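Local coordinates for DUF2666 domain-containing protein (Pyrococcus furiosus, PDB 3V68) that belongs to the DUF2666 family, is of unknown molecular function and probably binds double-stranded DNA, at residues I116-G121 and N218-R223; H136-A141 and V149-I154. All blocks are in the same frame, centred on the assembly; numbering follows the deposited sequence.

Contact 1 (I116-G121 and N218-R223); sequences IEFPGG and NEFEVR
Arg223, in the first turns of helix 219-231, fastens the helix to the loop after helix 91-110 by gripping the backbone at Glu117. The bond from Arg223 NE to Glu117 O is short, 2.7 Å, and nearly straight at 169°. The oxygen lies at the edge of the guanidinium, in its plane. Arg223 NH2 adds a weak bond to the same Glu117 O at 3.3 Å. Arg223 NH1 donates to Glu219 O at 2.7 Å, which ties the group back to its own helix. The chain bends at chi2 (74°), and this fold-over brings NE to the loop. Nearer the backbone, the aliphatic part lies over a face of the Phe118 ring. Arg223 CG makes a CH-pi contact there, 4.0 Å from the ring centroid. Ring and guanidinium planes are 21° apart. Pro119 CD sits over the centre of one guanidinium face. Pro119 CD also meets Phe220 CE1 at 3.9 Å, while Pro119 CG touches Glu219 OE1 at 3.4 Å. Asn218 caps the helix: Glu221 N donates to Asn218 OD1 at 3.0 Å, and Asn218 N to Glu221 OE1 at 2.7 Å, a capping box. Around the contact, Phe118 and Phe220 both reach Ile178 of helix 160-181 and Ser34 of helix 26-43. Arg227, one turn on in the same helix, donates to Ile116 O. With an alanine at Arg223, Glu117 O and Glu219 O would probably both lose a guanidinium donor, and the Phe118 ring the CG packed over its face. Bonds to these two carbonyls probably fix how the guanidinium is turned. The attachment therefore depends on the course of the loop backbone, not on the charge of a partner side chain.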
loop_
_atom_site.group_PDB
_atom_site.type_symbol
_atom_site.label_atom_id
_atom_site.label_comp_id
_atom_site.label_asym_id
_atom_site.label_seq_id
_atom_site.Cartn_x
_atom_site.Cartn_y
_atom_site.Cartn_z
ATOM N N ILE A 116 0.465 6.484 -7.713
ATOM C CA ILE A 116 0.572 5.753 -6.455
ATOM C C ILE A 116 -0.008 4.349 -6.620
ATOM O O ILE A 116 0.668 3.346 -6.364
ATOM C CB ILE A 116 -0.167 6.508 -5.314
ATOM C CG1 ILE A 116 0.434 7.909 -5.082
ATOM C CG2 ILE A 116 -0.189 5.677 -4.031
ATOM C CD1 ILE A 116 1.958 7.939 -4.876
ATOM N N GLU A 117 -1.265 4.284 -7.046
ATOM C CA GLU A 117 -1.858 3.019 -7.444
ATOM C C GLU A 117 -1.165 2.525 -8.706
ATOM O O GLU A 117 -0.719 3.317 -9.536
ATOM C CB GLU A 117 -3.362 3.171 -7.685
ATOM C CG GLU A 117 -4.140 3.483 -6.407
ATOM C CD GLU A 117 -5.643 3.509 -6.611
ATOM O OE1 GLU A 117 -6.127 4.249 -7.498
ATOM O OE2 GLU A 117 -6.350 2.796 -5.872
ATOM N N PHE A 118 -1.058 1.211 -8.825
ATOM C CA PHE A 118 -0.555 0.588 -10.039
ATOM C C PHE A 118 -1.631 0.575 -11.121
ATOM O O PHE A 118 -2.798 0.816 -10.827
ATOM C CB PHE A 118 -0.062 -0.823 -9.720
ATOM C CG PHE A 118 1.211 -0.840 -8.939
ATOM C CD1 PHE A 118 2.437 -0.934 -9.592
ATOM C CD2 PHE A 118 1.196 -0.739 -7.548
ATOM C CE1 PHE A 118 3.636 -0.934 -8.871
ATOM C CE2 PHE A 118 2.391 -0.740 -6.825
ATOM C CZ PHE A 118 3.604 -0.834 -7.490
ATOM N N PRO A 119 -1.239 0.317 -12.381
ATOM C CA PRO A 119 -2.222 0.282 -13.460
ATOM C C PRO A 119 -3.316 -0.746 -13.208
ATOM O O PRO A 119 -3.086 -1.742 -12.521
ATOM C CB PRO A 119 -1.389 -0.150 -14.671
ATOM C CG PRO A 119 -0.019 0.305 -14.352
ATOM C CD PRO A 119 0.124 0.071 -12.884
ATOM N N GLY A 120 -4.508 -0.481 -13.729
ATOM C CA GLY A 120 -5.539 -1.520 -13.828
ATOM C C GLY A 120 -6.704 -1.444 -12.866
ATOM O O GLY A 120 -7.643 -2.236 -12.974
ATOM N N GLY A 121 -6.660 -0.503 -11.929
ATOM C CA GLY A 121 -7.749 -0.333 -10.974
ATOM C C GLY A 121 -7.891 -1.488 -10.004
ATOM O O GLY A 121 -6.913 -2.180 -9.699
ATOM N N ASN A 218 8.395 3.543 -18.065
ATOM C CA ASN A 218 7.067 3.048 -18.399
ATOM C C ASN A 218 6.109 3.073 -17.213
ATOM O O ASN A 218 6.470 3.522 -16.114
ATOM C CB ASN A 218 7.136 1.651 -19.028
ATOM C CG ASN A 218 7.658 0.585 -18.074
ATOM O OD1 ASN A 218 7.460 0.640 -16.853
ATOM N ND2 ASN A 218 8.309 -0.417 -18.641
ATOM N N GLU A 219 4.899 2.570 -17.436
ATOM C CA GLU A 219 3.827 2.650 -16.448
ATOM C C GLU A 219 4.184 2.013 -15.105
ATOM O O GLU A 219 3.726 2.479 -14.071
ATOM C CB GLU A 219 2.511 2.077 -16.997
ATOM C CG GLU A 219 2.523 0.583 -17.310
ATOM C CD GLU A 219 1.274 0.113 -18.045
ATOM O OE1 GLU A 219 0.164 0.610 -17.750
ATOM O OE2 GLU A 219 1.407 -0.767 -18.921
ATOM N N PHE A 220 4.993 0.956 -15.116
ATOM C CA PHE A 220 5.377 0.309 -13.861
ATOM C C PHE A 220 6.532 1.016 -13.176
ATOM O O PHE A 220 6.496 1.253 -11.963
ATOM C CB PHE A 220 5.665 -1.175 -14.081
ATOM C CG PHE A 220 4.462 -1.938 -14.533
ATOM C CD1 PHE A 220 3.448 -2.255 -13.630
ATOM C CD2 PHE A 220 4.315 -2.306 -15.866
ATOM C CE1 PHE A 220 2.315 -2.945 -14.049
ATOM C CE2 PHE A 220 3.180 -2.997 -16.294
ATOM C CZ PHE A 220 2.183 -3.315 -15.382
ATOM N N GLU A 221 7.541 1.379 -13.963
ATOM C CA GLU A 221 8.717 2.074 -13.451
ATOM C C GLU A 221 8.389 3.380 -12.720
ATOM O O GLU A 221 9.038 3.705 -11.722
ATOM C CB GLU A 221 9.714 2.339 -14.579
ATOM C CG GLU A 221 10.357 1.081 -15.149
ATOM C CD GLU A 221 11.072 1.330 -16.469
ATOM O OE1 GLU A 221 10.633 2.200 -17.246
ATOM O OE2 GLU A 221 12.075 0.647 -16.742
ATOM N N VAL A 222 7.388 4.114 -13.207
ATOM C CA VAL A 222 6.999 5.385 -12.580
ATOM C C VAL A 222 6.393 5.226 -11.182
ATOM O O VAL A 222 6.548 6.114 -10.353
ATOM C CB VAL A 222 6.091 6.271 -13.478
ATOM C CG1 VAL A 222 6.808 6.621 -14.781
ATOM C CG2 VAL A 222 4.734 5.607 -13.730
ATOM N N ARG A 223 5.719 4.102 -10.925
ATOM C CA ARG A 223 5.196 3.812 -9.581
ATOM C C ARG A 223 6.320 3.677 -8.562
ATOM O O ARG A 223 6.164 4.069 -7.404
ATOM C CB ARG A 223 4.339 2.538 -9.558
ATOM C CG ARG A 223 2.854 2.755 -9.807
ATOM C CD ARG A 223 2.586 3.058 -11.271
ATOM N NE ARG A 223 1.209 3.482 -11.480
ATOM C CZ ARG A 223 0.714 3.891 -12.642
ATOM N NH1 ARG A 223 1.476 3.935 -13.731
ATOM N NH2 ARG A 223 -0.559 4.262 -12.711
#

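Contact 2 (H136-A141 and V149-I154); sequences HINFTA and VKRMII
Val149 and Thr140 form a non-hydrogen-bonded pair in an antiparallel hairpin, with Val149 CG2 at 4.3 Å from Thr140 CG2. Val149 CG1 also lies over a face of the Arg151 guanidinium. Lys150 is next, in a hydrogen-bonded pair with Phe139. Lys150 N gives Phe139 O an almost straight bond (2.9 Å, 176°). Phe139 N returns one to Lys150 O. Lys150 NZ is hydrogen-bonded to Thr173 and Ser169 of helix 160-181. Arg151 follows, beside Asn138 on the face that also carries Thr140. Its CG stands between backbone N and carbonyl carbon (chi1 62°), and the chain then extends alongside Asn138 to NE. Arg151 CD passes 3.7 Å from Asn138 OD1. Arg151 NH1 reaches Thr140 OG1 only weakly, at 3.2 Å. That hydroxyl is itself turned to Asn138 OD1, to which Thr140 OG1 donates at 2.7 Å. Met152 pairs with Ile137 through two backbone bonds, Ile137 N to Met152 O and Met152 N to Ile137 O, both 3.0 Å. Ile153 meets His136 loosely, CD1 to CB. Beyond the paired residues, Ile154 CD1 crosses Ile137 CG1 at 3.9 Å. Strand 5-12 runs antiparallel along the other edge of 136-143. There Thr9 OG1 is hydrogen-bonded to His136 NE2, and Asn138 ND2 donates to Glu7. The face bearing Ile137, Phe139, Lys150 and Met152 packs on two helices: Phe139 on Phe32, Leu33 and Val36 of helix 26-43, Ile137 and Met152 on Leu166 of helix 160-181.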
loop_
_atom_site.group_PDB
_atom_site.type_symbol
_atom_site.label_atom_id
_atom_site.label_comp_id
_atom_site.label_asym_id
_atom_site.label_seq_id
_atom_site.Cartn_x
_atom_site.Cartn_y
_atom_site.Cartn_z
ATOM N N HIS A 136 -13.009 -15.066 4.547
ATOM C CA HIS A 136 -11.569 -15.290 4.426
ATOM C C HIS A 136 -10.882 -14.220 3.586
ATOM O O HIS A 136 -11.530 -13.465 2.860
ATOM C CB HIS A 136 -11.299 -16.646 3.764
ATOM C CG HIS A 136 -11.678 -16.683 2.316
ATOM N ND1 HIS A 136 -12.971 -16.910 1.896
ATOM C CD2 HIS A 136 -10.948 -16.471 1.195
ATOM C CE1 HIS A 136 -13.015 -16.865 0.575
ATOM N NE2 HIS A 136 -11.802 -16.593 0.125
ATOM N N ILE A 137 -9.557 -14.185 3.699
ATOM C CA ILE A 137 -8.685 -13.525 2.737
ATOM C C ILE A 137 -7.761 -14.611 2.200
ATOM O O ILE A 137 -7.238 -15.414 2.970
ATOM C CB ILE A 137 -7.820 -12.418 3.398
ATOM C CG1 ILE A 137 -8.674 -11.461 4.253
ATOM C CG2 ILE A 137 -6.979 -11.678 2.343
ATOM C CD1 ILE A 137 -9.679 -10.616 3.487
ATOM N N ASN A 138 -7.561 -14.643 0.885
ATOM C CA ASN A 138 -6.703 -15.655 0.271
ATOM C C ASN A 138 -5.854 -15.115 -0.881
ATOM O O ASN A 138 -6.381 -14.792 -1.949
ATOM C CB ASN A 138 -7.547 -16.858 -0.185
ATOM C CG ASN A 138 -6.802 -17.776 -1.137
ATOM O OD1 ASN A 138 -5.620 -18.070 -0.948
ATOM N ND2 ASN A 138 -7.495 -18.229 -2.180
ATOM N N PHE A 139 -4.547 -15.008 -0.648
ATOM C CA PHE A 139 -3.577 -14.769 -1.715
ATOM C C PHE A 139 -2.681 -15.991 -1.824
ATOM O O PHE A 139 -1.932 -16.304 -0.898
ATOM C CB PHE A 139 -2.727 -13.519 -1.447
ATOM C CG PHE A 139 -1.721 -13.216 -2.536
ATOM C CD1 PHE A 139 -2.068 -12.400 -3.603
ATOM C CD2 PHE A 139 -0.433 -13.755 -2.498
ATOM C CE1 PHE A 139 -1.157 -12.112 -4.614
ATOM C CE2 PHE A 139 0.491 -13.481 -3.508
ATOM C CZ PHE A 139 0.124 -12.655 -4.574
ATOM N N THR A 140 -2.749 -16.670 -2.963
ATOM C CA THR A 140 -1.951 -17.867 -3.184
ATOM C C THR A 140 -1.214 -17.735 -4.503
ATOM O O THR A 140 -1.826 -17.480 -5.544
ATOM C CB THR A 140 -2.829 -19.144 -3.168
ATOM O OG1 THR A 140 -3.427 -19.292 -1.878
ATOM C CG2 THR A 140 -2.000 -20.385 -3.467
ATOM N N ALA A 141 0.106 -17.885 -4.441
ATOM C CA ALA A 141 0.953 -17.776 -5.616
ATOM C C ALA A 141 1.980 -18.889 -5.654
ATOM O O ALA A 141 2.707 -19.106 -4.682
ATOM C CB ALA A 141 1.650 -16.418 -5.643
ATOM N N VAL A 149 1.996 -17.879 0.178
ATOM C CA VAL A 149 0.659 -18.210 0.642
ATOM C C VAL A 149 0.351 -17.307 1.823
ATOM O O VAL A 149 0.960 -17.431 2.888
ATOM C CB VAL A 149 0.532 -19.699 1.019
ATOM C CG1 VAL A 149 -0.816 -19.983 1.652
ATOM C CG2 VAL A 149 0.747 -20.582 -0.208
ATOM N N LYS A 150 -0.580 -16.381 1.614
ATOM C CA LYS A 150 -0.982 -15.443 2.655
ATOM C C LYS A 150 -2.496 -15.473 2.752
ATOM O O LYS A 150 -3.206 -14.837 1.962
ATOM C CB LYS A 150 -0.438 -14.037 2.365
ATOM C CG LYS A 150 1.073 -13.927 2.572
ATOM C CD LYS A 150 1.642 -12.561 2.214
ATOM C CE LYS A 150 3.142 -12.522 2.514
ATOM N NZ LYS A 150 3.757 -11.181 2.297
ATOM N N ARG A 151 -2.990 -16.256 3.704
ATOM C CA ARG A 151 -4.424 -16.454 3.838
ATOM C C ARG A 151 -4.860 -16.722 5.273
ATOM O O ARG A 151 -4.055 -17.127 6.118
ATOM C CB ARG A 151 -4.907 -17.575 2.904
ATOM C CG ARG A 151 -4.313 -18.935 3.185
ATOM C CD ARG A 151 -4.543 -19.896 2.028
ATOM N NE ARG A 151 -3.895 -21.183 2.275
ATOM C CZ ARG A 151 -3.541 -22.052 1.330
ATOM N NH1 ARG A 151 -3.753 -21.780 0.045
ATOM N NH2 ARG A 151 -2.955 -23.192 1.672
ATOM N N MET A 152 -6.133 -16.464 5.541
ATOM C CA MET A 152 -6.750 -16.861 6.801
ATOM C C MET A 152 -8.266 -16.844 6.720
ATOM O O MET A 152 -8.854 -16.122 5.909
ATOM C CB MET A 152 -6.268 -15.995 7.971
ATOM C CG MET A 152 -6.746 -14.574 7.945
ATOM S SD MET A 152 -6.061 -13.625 9.309
ATOM C CE MET A 152 -6.483 -12.000 8.728
ATOM N N ILE A 153 -8.881 -17.663 7.565
ATOM C CA ILE A 153 -10.319 -17.666 7.767
ATOM C C ILE A 153 -10.681 -16.514 8.703
ATOM O O ILE A 153 -9.950 -16.235 9.657
ATOM C CB ILE A 153 -10.781 -19.015 8.389
ATOM C CG1 ILE A 153 -10.321 -20.212 7.535
ATOM C CG2 ILE A 153 -12.290 -19.031 8.655
ATOM C CD1 ILE A 153 -10.677 -20.146 6.049
ATOM N N ILE A 154 -11.798 -15.850 8.421
ATOM C CA ILE A 154 -12.288 -14.762 9.266
ATOM C C ILE A 154 -13.467 -15.226 10.125
ATOM O O ILE A 154 -14.490 -15.684 9.601
ATOM C CB ILE A 154 -12.664 -13.502 8.441
ATOM C CG1 ILE A 154 -11.436 -12.962 7.694
ATOM C CG2 ILE A 154 -13.255 -12.419 9.345
ATOM C CD1 ILE A 154 -11.748 -11.897 6.654
#

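How the contacts relate
The two contacts do not touch. Their centres are 24 Å apart and their nearest atoms about 12 Å. Along the chain the order is 116-121, 136-141, 149-154, 218-223, so the hairpin of contact 2 falls between the two halves of contact 1. Helices 26-43 and 160-181 link them, since side chains of both contacts rest on these two helices. Contact 2 forms one side of the four-stranded antiparallel sheet, while contact 1 lies away from the sheet, on a loop and a helix start. Contact 1 joins the end of the first DUF2666 region to the second; contact 2 stays within the second. The fold thus brings both regions together around shared helices.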